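Local structure of beta-N-acetylglucosaminidase (Thermotoga maritima, 3WO8) at residues 57-68 with 329-338; 354-364 with 388-399. The protein probably hydrolyses terminal non-reducing N-acetyl-D-hexosamine residues from N-acetyl-beta-D-hexosaminides, as a member of glycosyl hydrolase family 3. All coordinates share one frame; numbering follows the deposited sequence.

Contact 1. Residues 57-68 with 329-338; sequences MDFMSFLSKEGD and KNSGVGFLAD
Met57 and Val333 form the apolar heart of this contact: Met57 CG lies 3.5 Å from Val333 CG1, the side chains crossing at about a right angle. The methionine chain runs extended beyond CG (chi2 165°, chi3 179°), which carries its CE to Leu336 CD1, 4.0 Å away. A flexible thioether suits a place where one side chain must follow two branched partners.

Small residues bring the backbones together. CA of Gly334 comes within 4.0 Å of Ser61 CA, and a CB on the glycine would run into its own chain at Ser331 O and press on Ser61 N. Ala337, with just a methyl, fits over Met57 O and Ser61 CB, so segments 57-66 and 334-338 can cross nearly perpendicularly, their axes at 97°.

Polar pairs, with exposed lysines, flank the packing. Asp338 OD1 takes weak bonds from Ser61 OG and from Lys65 NZ (3.2 Å), the latter a salt bridge. Lys329 NZ meets Asp68 OD1 at 2.8 Å on the syn side, somewhat out of the carboxylate plane, and also bonds to Leu324 O.

Small residues permit the close crossing, Met57 packs beside it, and the Asp68-Lys329 pair is probably the firmer charge link.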
loop_
_atom_site.group_PDB
_atom_site.type_symbol
_atom_site.label_atom_id
_atom_site.label_comp_id
_atom_site.label_asym_id
_atom_site.label_seq_id
_atom_site.Cartn_x
_atom_site.Cartn_y
_atom_site.Cartn_z
ATOM N N MET B 57 8.564 -6.923 -7.247
ATOM C CA MET B 57 8.757 -6.353 -8.565
ATOM C C MET B 57 9.547 -7.255 -9.503
ATOM O O MET B 57 9.182 -7.453 -10.654
ATOM C CB MET B 57 9.406 -4.966 -8.469
ATOM C CG MET B 57 8.486 -3.886 -7.883
ATOM S SD MET B 57 9.379 -2.399 -7.382
ATOM C CE MET B 57 7.931 -1.485 -6.819
ATOM N N ASP B 58 10.647 -7.807 -9.045
ATOM C CA ASP B 58 11.459 -8.617 -9.950
ATOM C C ASP B 58 10.736 -9.889 -10.264
ATOM O O ASP B 58 10.856 -10.395 -11.353
ATOM C CB ASP B 58 12.802 -8.939 -9.343
ATOM C CG ASP B 58 13.848 -9.222 -10.388
ATOM O OD1 ASP B 58 13.867 -8.465 -11.386
ATOM O OD2 ASP B 58 14.652 -10.172 -10.199
ATOM N N PHE B 59 9.939 -10.382 -9.328
ATOM C CA PHE B 59 9.181 -11.594 -9.570
ATOM C C PHE B 59 8.163 -11.336 -10.664
ATOM O O PHE B 59 7.992 -12.135 -11.533
ATOM C CB PHE B 59 8.534 -12.089 -8.257
ATOM C CG PHE B 59 8.113 -13.553 -8.248
ATOM C CD1 PHE B 59 8.389 -14.413 -9.299
ATOM C CD2 PHE B 59 7.429 -14.050 -7.156
ATOM C CE1 PHE B 59 7.968 -15.720 -9.263
ATOM C CE2 PHE B 59 7.030 -15.356 -7.093
ATOM C CZ PHE B 59 7.292 -16.197 -8.150
ATOM N N MET B 60 7.497 -10.198 -10.644
ATOM C CA MET B 60 6.446 -9.921 -11.641
ATOM C C MET B 60 7.105 -9.666 -12.987
ATOM O O MET B 60 6.596 -10.034 -14.021
ATOM C CB MET B 60 5.632 -8.681 -11.227
ATOM C CG MET B 60 4.699 -8.892 -10.048
ATOM S SD MET B 60 3.348 -9.948 -10.576
ATOM C CE MET B 60 2.278 -9.880 -9.157
ATOM N N SER B 61 8.235 -8.986 -12.974
ATOM C CA SER B 61 8.983 -8.775 -14.193
ATOM C C SER B 61 9.406 -10.089 -14.844
ATOM O O SER B 61 9.329 -10.247 -16.042
ATOM C CB SER B 61 10.254 -8.011 -13.887
ATOM O OG SER B 61 10.969 -7.812 -15.074
ATOM N N PHE B 62 9.904 -11.007 -14.031
ATOM C CA PHE B 62 10.221 -12.354 -14.463
ATOM C C PHE B 62 8.982 -13.072 -15.008
ATOM O O PHE B 62 9.045 -13.643 -16.095
ATOM C CB PHE B 62 10.845 -13.151 -13.309
ATOM C CG PHE B 62 11.004 -14.602 -13.600
ATOM C CD1 PHE B 62 12.082 -15.053 -14.353
ATOM C CD2 PHE B 62 10.068 -15.522 -13.142
ATOM C CE1 PHE B 62 12.244 -16.400 -14.636
ATOM C CE2 PHE B 62 10.211 -16.868 -13.430
ATOM C CZ PHE B 62 11.312 -17.305 -14.168
ATOM N N LEU B 63 7.874 -13.067 -14.287
ATOM C CA LEU B 63 6.742 -13.847 -14.747
ATOM C C LEU B 63 6.309 -13.270 -16.054
ATOM O O LEU B 63 5.816 -13.964 -16.965
ATOM C CB LEU B 63 5.592 -13.789 -13.778
ATOM C CG LEU B 63 5.918 -14.494 -12.479
ATOM C CD1 LEU B 63 4.922 -14.129 -11.384
ATOM C CD2 LEU B 63 5.945 -16.001 -12.707
ATOM N N SER B 64 6.521 -11.978 -16.177
ATOM C CA SER B 64 5.981 -11.281 -17.315
ATOM C C SER B 64 6.703 -11.719 -18.585
ATOM O O SER B 64 6.072 -12.079 -19.571
ATOM C CB SER B 64 6.097 -9.775 -17.104
ATOM O OG SER B 64 5.384 -9.094 -18.098
ATOM N N LYS B 65 8.029 -11.663 -18.539
ATOM C CA LYS B 65 8.906 -12.158 -19.610
ATOM C C LYS B 65 8.752 -13.660 -19.930
ATOM O O LYS B 65 8.989 -14.042 -21.059
ATOM C CB LYS B 65 10.375 -11.893 -19.260
ATOM C CG LYS B 65 10.781 -10.420 -19.245
ATOM C CD LYS B 65 12.310 -10.280 -19.222
ATOM C CE LYS B 65 12.823 -9.345 -18.131
ATOM N NZ LYS B 65 12.500 -7.926 -18.448
ATOM N N GLU B 66 8.364 -14.471 -18.942
ATOM C CA GLU B 66 8.304 -15.946 -19.044
ATOM C C GLU B 66 7.022 -16.532 -19.579
ATOM O O GLU B 66 7.054 -17.630 -20.063
ATOM C CB GLU B 66 8.508 -16.617 -17.667
ATOM C CG GLU B 66 9.949 -16.927 -17.304
ATOM C CD GLU B 66 10.588 -17.996 -18.181
ATOM O OE1 GLU B 66 11.788 -17.844 -18.508
ATOM O OE2 GLU B 66 9.904 -18.984 -18.534
ATOM N N GLY B 67 5.891 -15.858 -19.424
ATOM C CA GLY B 67 4.632 -16.438 -19.867
ATOM C C GLY B 67 3.324 -15.860 -19.343
ATOM O O GLY B 67 3.207 -14.689 -18.977
ATOM N N ASP B 68 2.324 -16.709 -19.309
ATOM C CA ASP B 68 1.004 -16.241 -19.064
ATOM C C ASP B 68 0.531 -17.042 -17.871
ATOM O O ASP B 68 0.383 -18.252 -17.989
ATOM C CB ASP B 68 0.172 -16.478 -20.323
ATOM C CG ASP B 68 -1.240 -15.968 -20.196
ATOM O OD1 ASP B 68 -1.435 -14.791 -19.822
ATOM O OD2 ASP B 68 -2.174 -16.731 -20.499
ATOM N N LYS B 329 -3.618 -9.063 -18.082
ATOM C CA LYS B 329 -2.295 -9.499 -18.520
ATOM C C LYS B 329 -1.116 -8.551 -18.278
ATOM O O LYS B 329 0.020 -8.946 -18.484
ATOM C CB LYS B 329 -2.362 -9.831 -20.020
ATOM C CG LYS B 329 -3.216 -11.062 -20.345
ATOM C CD LYS B 329 -2.790 -11.755 -21.649
ATOM C CE LYS B 329 -3.747 -12.875 -22.053
ATOM N NZ LYS B 329 -3.852 -13.935 -21.005
ATOM N N ASN B 330 -1.366 -7.308 -17.887
ATOM C CA ASN B 330 -0.289 -6.304 -17.698
ATOM C C ASN B 330 0.842 -6.792 -16.791
ATOM O O ASN B 330 0.612 -7.665 -15.951
ATOM C CB ASN B 330 -0.867 -4.965 -17.193
ATOM C CG ASN B 330 -1.396 -5.028 -15.755
ATOM O OD1 ASN B 330 -1.136 -4.110 -14.961
ATOM N ND2 ASN B 330 -2.155 -6.075 -15.415
ATOM N N SER B 331 2.051 -6.235 -16.973
ATOM C CA SER B 331 3.261 -6.616 -16.155
ATOM C C SER B 331 3.181 -6.145 -14.720
ATOM O O SER B 331 4.060 -6.488 -13.886
ATOM C CB SER B 331 4.617 -6.142 -16.744
ATOM O OG SER B 331 4.638 -4.784 -17.101
ATOM N N GLY B 332 2.142 -5.353 -14.450
ATOM C CA GLY B 332 2.004 -4.690 -13.191
ATOM C C GLY B 332 3.317 -4.039 -12.790
ATOM O O GLY B 332 4.145 -3.567 -13.615
ATOM N N VAL B 333 3.519 -4.112 -11.491
ATOM C CA VAL B 333 4.618 -3.497 -10.780
ATOM C C VAL B 333 6.018 -3.885 -11.381
ATOM O O VAL B 333 7.036 -3.170 -11.255
ATOM C CB VAL B 333 4.348 -3.844 -9.305
ATOM C CG1 VAL B 333 5.249 -4.918 -8.798
ATOM C CG2 VAL B 333 4.356 -2.604 -8.459
ATOM N N GLY B 334 6.018 -4.986 -12.120
ATOM C CA GLY B 334 7.160 -5.435 -12.895
ATOM C C GLY B 334 7.875 -4.369 -13.718
ATOM O O GLY B 334 9.135 -4.397 -13.851
ATOM N N PHE B 335 7.111 -3.425 -14.278
ATOM C CA PHE B 335 7.772 -2.439 -15.129
ATOM C C PHE B 335 8.713 -1.623 -14.280
ATOM O O PHE B 335 9.701 -1.073 -14.786
ATOM C CB PHE B 335 6.800 -1.571 -15.939
ATOM C CG PHE B 335 6.105 -0.457 -15.167
ATOM C CD1 PHE B 335 4.997 -0.718 -14.373
ATOM C CD2 PHE B 335 6.515 0.865 -15.312
ATOM C CE1 PHE B 335 4.349 0.297 -13.688
ATOM C CE2 PHE B 335 5.873 1.889 -14.631
ATOM C CZ PHE B 335 4.784 1.606 -13.830
ATOM N N LEU B 336 8.435 -1.558 -12.971
ATOM C CA LEU B 336 9.237 -0.699 -12.165
ATOM C C LEU B 336 10.650 -1.325 -12.035
ATOM O O LEU B 336 11.659 -0.640 -12.010
ATOM C CB LEU B 336 8.535 -0.383 -10.835
ATOM C CG LEU B 336 7.385 0.591 -11.051
ATOM C CD1 LEU B 336 6.427 0.701 -9.876
ATOM C CD2 LEU B 336 7.901 1.977 -11.393
ATOM N N ALA B 337 10.721 -2.639 -11.981
ATOM C CA ALA B 337 12.033 -3.301 -12.055
ATOM C C ALA B 337 12.792 -2.862 -13.284
ATOM O O ALA B 337 13.972 -2.498 -13.216
ATOM C CB ALA B 337 11.865 -4.813 -12.059
ATOM N N ASP B 338 12.106 -2.867 -14.417
ATOM C CA ASP B 338 12.771 -2.582 -15.675
ATOM C C ASP B 338 13.180 -1.165 -15.697
ATOM O O ASP B 338 14.318 -0.860 -16.120
ATOM C CB ASP B 338 11.872 -2.856 -16.878
ATOM C CG ASP B 338 11.437 -4.275 -16.959
ATOM O OD1 ASP B 338 12.266 -5.176 -16.734
ATOM O OD2 ASP B 338 10.260 -4.493 -17.235
#

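Contact 2. Residues 354-364 with 388-399; sequences HTSEVTLLVPS and FFEVENVVRYTV
Arg396 reaches across to Val362 and Pro363 on the neighbouring strand. Its NH2 gives a nearly straight bond to Pro363 O (2.9 Å, 168° at the hydrogen), while NE bonds to Val362 O; both oxygens lie close to the guanidinium plane, and Val362 CG1 sits over one face. Bends at chi2 and chi3 (-51° and -69°) turn the guanidinium toward them. Val362 O is gripped twice, by Arg396 NE and Tyr397 N from opposite faces of its plane.

On the other side of the sheet, Pro363 CA makes a CH-pi contact over the face of the Tyr397 ring, 4.1 Å from its centroid; the proline ring adds CG, 3.8 Å from Tyr397 OH. Leu361 CD2 packs alongside Val395 CG1 at 3.7 Å. On the face that carries Arg396, at the other end of the pair, the branched Val358 lays both methyls over one face of the Phe389 ring, with CG2 3.7 Å from the centroid.

Backbone bonds hold these side chains in register, among them Leu360 N to Asn393 O (2.8 Å) and Val395 N to Leu360 O (2.9 Å). Farther out, Asp379 of helix 374-385 makes a salt bridge with Arg396 NH2, and Phe414 O takes a hydrogen bond from Tyr397 OH. With an alanine in place of Arg396, Pro363 O and Val362 O would each probably lose a side-chain donor, and Asp379 this charged partner.

Parallel strands 357-363 and 391-397, joined through helix 374-385, make a beta-alpha-beta unit at the edge of the mixed sheet in the C-terminal domain.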
loop_
_atom_site.group_PDB
_atom_site.type_symbol
_atom_site.label_atom_id
_atom_site.label_comp_id
_atom_site.label_asym_id
_atom_site.label_seq_id
_atom_site.Cartn_x
_atom_site.Cartn_y
_atom_site.Cartn_z
ATOM N N HIS B 354 32.000 -13.606 -8.098
ATOM C CA HIS B 354 31.334 -13.748 -6.831
ATOM C C HIS B 354 32.391 -14.337 -5.876
ATOM O O HIS B 354 32.740 -15.514 -5.940
ATOM C CB HIS B 354 30.062 -14.603 -6.936
ATOM C CG HIS B 354 29.704 -15.301 -5.655
ATOM N ND1 HIS B 354 29.672 -16.676 -5.536
ATOM C CD2 HIS B 354 29.410 -14.814 -4.424
ATOM C CE1 HIS B 354 29.354 -17.005 -4.295
ATOM N NE2 HIS B 354 29.193 -15.894 -3.597
ATOM N N THR B 355 32.938 -13.465 -5.036
ATOM C CA THR B 355 33.806 -13.858 -3.953
ATOM C C THR B 355 32.945 -14.442 -2.847
ATOM O O THR B 355 31.720 -14.409 -2.894
ATOM C CB THR B 355 34.555 -12.644 -3.395
ATOM O OG1 THR B 355 33.611 -11.646 -2.984
ATOM C CG2 THR B 355 35.468 -12.055 -4.440
ATOM N N SER B 356 33.577 -14.963 -1.822
ATOM C CA SER B 356 32.807 -15.571 -0.745
ATOM C C SER B 356 32.170 -14.515 0.186
ATOM O O SER B 356 31.042 -14.676 0.703
ATOM C CB SER B 356 33.707 -16.511 0.045
ATOM O OG SER B 356 32.917 -17.324 0.881
ATOM N N GLU B 357 32.912 -13.442 0.414
ATOM C CA GLU B 357 32.411 -12.385 1.259
ATOM C C GLU B 357 32.624 -11.028 0.637
ATOM O O GLU B 357 33.614 -10.787 -0.077
ATOM C CB GLU B 357 33.033 -12.434 2.667
ATOM C CG GLU B 357 34.385 -11.750 2.808
ATOM C CD GLU B 357 34.308 -10.250 3.089
ATOM O OE1 GLU B 357 33.623 -9.858 4.067
ATOM O OE2 GLU B 357 34.977 -9.479 2.347
ATOM N N VAL B 358 31.664 -10.159 0.927
ATOM C CA VAL B 358 31.803 -8.753 0.632
ATOM C C VAL B 358 31.819 -8.013 1.919
ATOM O O VAL B 358 31.139 -8.385 2.842
ATOM C CB VAL B 358 30.628 -8.188 -0.132
ATOM C CG1 VAL B 358 30.914 -8.276 -1.587
ATOM C CG2 VAL B 358 29.341 -8.920 0.222
ATOM N N THR B 359 32.554 -6.930 1.961
ATOM C CA THR B 359 32.330 -6.017 3.037
ATOM C C THR B 359 31.616 -4.789 2.457
ATOM O O THR B 359 31.927 -4.335 1.376
ATOM C CB THR B 359 33.607 -5.746 3.890
ATOM O OG1 THR B 359 34.105 -4.437 3.694
ATOM C CG2 THR B 359 34.683 -6.774 3.633
ATOM N N LEU B 360 30.612 -4.307 3.174
ATOM C CA LEU B 360 29.741 -3.252 2.694
ATOM C C LEU B 360 30.007 -1.995 3.468
ATOM O O LEU B 360 29.968 -2.011 4.701
ATOM C CB LEU B 360 28.295 -3.642 2.924
ATOM C CG LEU B 360 27.888 -5.020 2.429
ATOM C CD1 LEU B 360 26.400 -5.251 2.677
ATOM C CD2 LEU B 360 28.162 -5.090 0.964
ATOM N N LEU B 361 30.295 -0.912 2.766
ATOM C CA LEU B 361 30.388 0.362 3.445
ATOM C C LEU B 361 29.106 1.066 3.151
ATOM O O LEU B 361 28.806 1.320 2.005
ATOM C CB LEU B 361 31.561 1.155 2.934
ATOM C CG LEU B 361 32.830 0.456 3.384
ATOM C CD1 LEU B 361 33.943 0.714 2.402
ATOM C CD2 LEU B 361 33.192 0.917 4.770
ATOM N N VAL B 362 28.321 1.322 4.184
ATOM C CA VAL B 362 26.982 1.798 3.996
ATOM C C VAL B 362 26.832 3.051 4.816
ATOM O O VAL B 362 27.069 3.023 6.007
ATOM C CB VAL B 362 25.973 0.760 4.479
ATOM C CG1 VAL B 362 24.562 1.354 4.528
ATOM C CG2 VAL B 362 26.027 -0.466 3.597
ATOM N N PRO B 363 26.410 4.149 4.195
ATOM C CA PRO B 363 26.265 5.383 4.960
ATOM C C PRO B 363 25.197 5.314 6.037
ATOM O O PRO B 363 24.186 4.656 5.873
ATOM C CB PRO B 363 25.867 6.421 3.911
ATOM C CG PRO B 363 25.873 5.739 2.598
ATOM C CD PRO B 363 25.900 4.266 2.830
ATOM N N SER B 364 25.434 5.999 7.131
ATOM C CA SER B 364 24.454 6.093 8.188
ATOM C C SER B 364 23.650 7.347 7.968
ATOM O O SER B 364 24.116 8.285 7.328
ATOM C CB SER B 364 25.135 6.196 9.530
ATOM O OG SER B 364 24.186 6.641 10.469
ATOM N N PHE B 388 22.964 -12.292 -2.579
ATOM C CA PHE B 388 24.039 -12.694 -3.493
ATOM C C PHE B 388 25.393 -13.043 -2.850
ATOM O O PHE B 388 26.346 -13.324 -3.558
ATOM C CB PHE B 388 24.313 -11.536 -4.440
ATOM C CG PHE B 388 23.092 -10.938 -5.042
ATOM C CD1 PHE B 388 22.574 -11.439 -6.216
ATOM C CD2 PHE B 388 22.470 -9.848 -4.446
ATOM C CE1 PHE B 388 21.445 -10.878 -6.789
ATOM C CE2 PHE B 388 21.343 -9.271 -5.011
ATOM C CZ PHE B 388 20.825 -9.793 -6.186
ATOM N N PHE B 389 25.499 -12.952 -1.533
ATOM C CA PHE B 389 26.711 -13.323 -0.801
ATOM C C PHE B 389 26.404 -14.089 0.500
ATOM O O PHE B 389 25.458 -13.773 1.253
ATOM C CB PHE B 389 27.515 -12.092 -0.484
ATOM C CG PHE B 389 27.986 -11.379 -1.689
ATOM C CD1 PHE B 389 27.155 -10.521 -2.359
ATOM C CD2 PHE B 389 29.274 -11.590 -2.179
ATOM C CE1 PHE B 389 27.598 -9.866 -3.487
ATOM C CE2 PHE B 389 29.719 -10.942 -3.312
ATOM C CZ PHE B 389 28.879 -10.077 -3.961
ATOM N N GLU B 390 27.243 -15.083 0.772
ATOM C CA GLU B 390 27.024 -15.994 1.917
ATOM C C GLU B 390 27.662 -15.453 3.197
ATOM O O GLU B 390 27.374 -15.935 4.298
ATOM C CB GLU B 390 27.523 -17.407 1.592
ATOM C CG GLU B 390 28.952 -17.468 1.066
ATOM C CD GLU B 390 29.200 -18.709 0.229
ATOM O OE1 GLU B 390 28.422 -18.966 -0.719
ATOM O OE2 GLU B 390 30.182 -19.429 0.512
ATOM N N VAL B 391 28.531 -14.453 3.029
ATOM C CA VAL B 391 29.103 -13.733 4.155
ATOM C C VAL B 391 29.331 -12.241 3.859
ATOM O O VAL B 391 29.734 -11.864 2.772
ATOM C CB VAL B 391 30.439 -14.371 4.583
ATOM C CG1 VAL B 391 30.844 -13.870 5.951
ATOM C CG2 VAL B 391 30.336 -15.891 4.576
ATOM N N GLU B 392 29.089 -11.404 4.852
ATOM C CA GLU B 392 29.177 -9.983 4.662
ATOM C C GLU B 392 29.518 -9.253 5.957
ATOM O O GLU B 392 28.908 -9.484 6.993
ATOM C CB GLU B 392 27.922 -9.418 3.974
ATOM C CG GLU B 392 26.587 -9.616 4.650
ATOM C CD GLU B 392 25.458 -8.744 4.065
ATOM O OE1 GLU B 392 25.207 -7.662 4.640
ATOM O OE2 GLU B 392 24.805 -9.119 3.059
ATOM N N ASN B 393 30.577 -8.444 5.891
ATOM C CA ASN B 393 30.952 -7.538 6.968
ATOM C C ASN B 393 30.335 -6.175 6.665
ATOM O O ASN B 393 30.679 -5.543 5.708
ATOM C CB ASN B 393 32.488 -7.428 7.134
ATOM C CG ASN B 393 32.906 -6.380 8.203
ATOM O OD1 ASN B 393 32.142 -6.052 9.132
ATOM N ND2 ASN B 393 34.133 -5.866 8.081
ATOM N N VAL B 394 29.421 -5.737 7.508
ATOM C CA VAL B 394 28.764 -4.451 7.342
ATOM C C VAL B 394 29.396 -3.379 8.220
ATOM O O VAL B 394 29.432 -3.538 9.450
ATOM C CB VAL B 394 27.308 -4.569 7.761
ATOM C CG1 VAL B 394 26.597 -3.251 7.580
ATOM C CG2 VAL B 394 26.620 -5.666 6.958
ATOM N N VAL B 395 29.851 -2.281 7.616
ATOM C CA VAL B 395 30.262 -1.147 8.416
ATOM C C VAL B 395 29.570 0.102 7.953
ATOM O O VAL B 395 29.497 0.375 6.771
ATOM C CB VAL B 395 31.801 -0.955 8.534
ATOM C CG1 VAL B 395 32.552 -1.639 7.425
ATOM C CG2 VAL B 395 32.184 0.508 8.598
ATOM N N ARG B 396 29.102 0.873 8.926
ATOM C CA ARG B 396 28.344 2.055 8.697
ATOM C C ARG B 396 29.212 3.274 8.893
ATOM O O ARG B 396 29.769 3.449 9.960
ATOM C CB ARG B 396 27.198 2.094 9.709
ATOM C CG ARG B 396 26.188 0.942 9.629
ATOM C CD ARG B 396 25.624 0.688 8.227
ATOM N NE ARG B 396 24.749 1.769 7.768
ATOM C CZ ARG B 396 23.430 1.812 7.989
ATOM N NH1 ARG B 396 22.815 0.848 8.656
ATOM N NH2 ARG B 396 22.708 2.815 7.527
ATOM N N TYR B 397 29.310 4.143 7.892
ATOM C CA TYR B 397 30.134 5.367 8.031
ATOM C C TYR B 397 29.310 6.608 7.881
ATOM O O TYR B 397 28.219 6.548 7.338
ATOM C CB TYR B 397 31.233 5.405 7.011
ATOM C CG TYR B 397 30.753 5.573 5.602
ATOM C CD1 TYR B 397 30.379 4.484 4.848
ATOM C CD2 TYR B 397 30.717 6.824 5.004
ATOM C CE1 TYR B 397 29.946 4.630 3.542
ATOM C CE2 TYR B 397 30.302 6.981 3.704
ATOM C CZ TYR B 397 29.913 5.879 2.989
ATOM O OH TYR B 397 29.523 6.041 1.708
ATOM N N THR B 398 29.819 7.736 8.372
ATOM C CA THR B 398 29.046 9.001 8.294
ATOM C C THR B 398 29.522 9.691 7.047
ATOM O O THR B 398 30.716 9.677 6.725
ATOM C CB THR B 398 29.096 9.912 9.561
ATOM O OG1 THR B 398 30.432 10.301 9.858
ATOM C CG2 THR B 398 28.513 9.182 10.804
ATOM N N VAL B 399 28.560 10.230 6.310
ATOM C CA VAL B 399 28.808 10.681 4.970
ATOM C C VAL B 399 29.890 11.743 4.981
ATOM O O VAL B 399 30.793 11.727 4.169
ATOM C CB VAL B 399 27.498 11.171 4.313
ATOM C CG1 VAL B 399 27.625 12.567 3.679
ATOM C CG2 VAL B 399 27.068 10.166 3.274
#

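The two contacts follow one another along the chain: contact 1 joins helix 53-66, in the TIM-barrel region, to the segment 329-338, which leads into helix 334-342, and contact 2 pairs two strands of the C-terminal sheet. Their centres are about 29 Å apart and their nearest atoms about 7 Å, without touching. Asp58, in contact 1, reaches the C-terminal part through a salt bridge with Lys467 of helix 462-471; Tyr466 of the same helix meets the ring of Phe388 in 388-399. Contact 1 also faces the dimer partner, where Arg105 of the second subunit bonds Ser331 OG, and the dimer architecture is associated with the active site; contact 2 touches no other chain of the assembly.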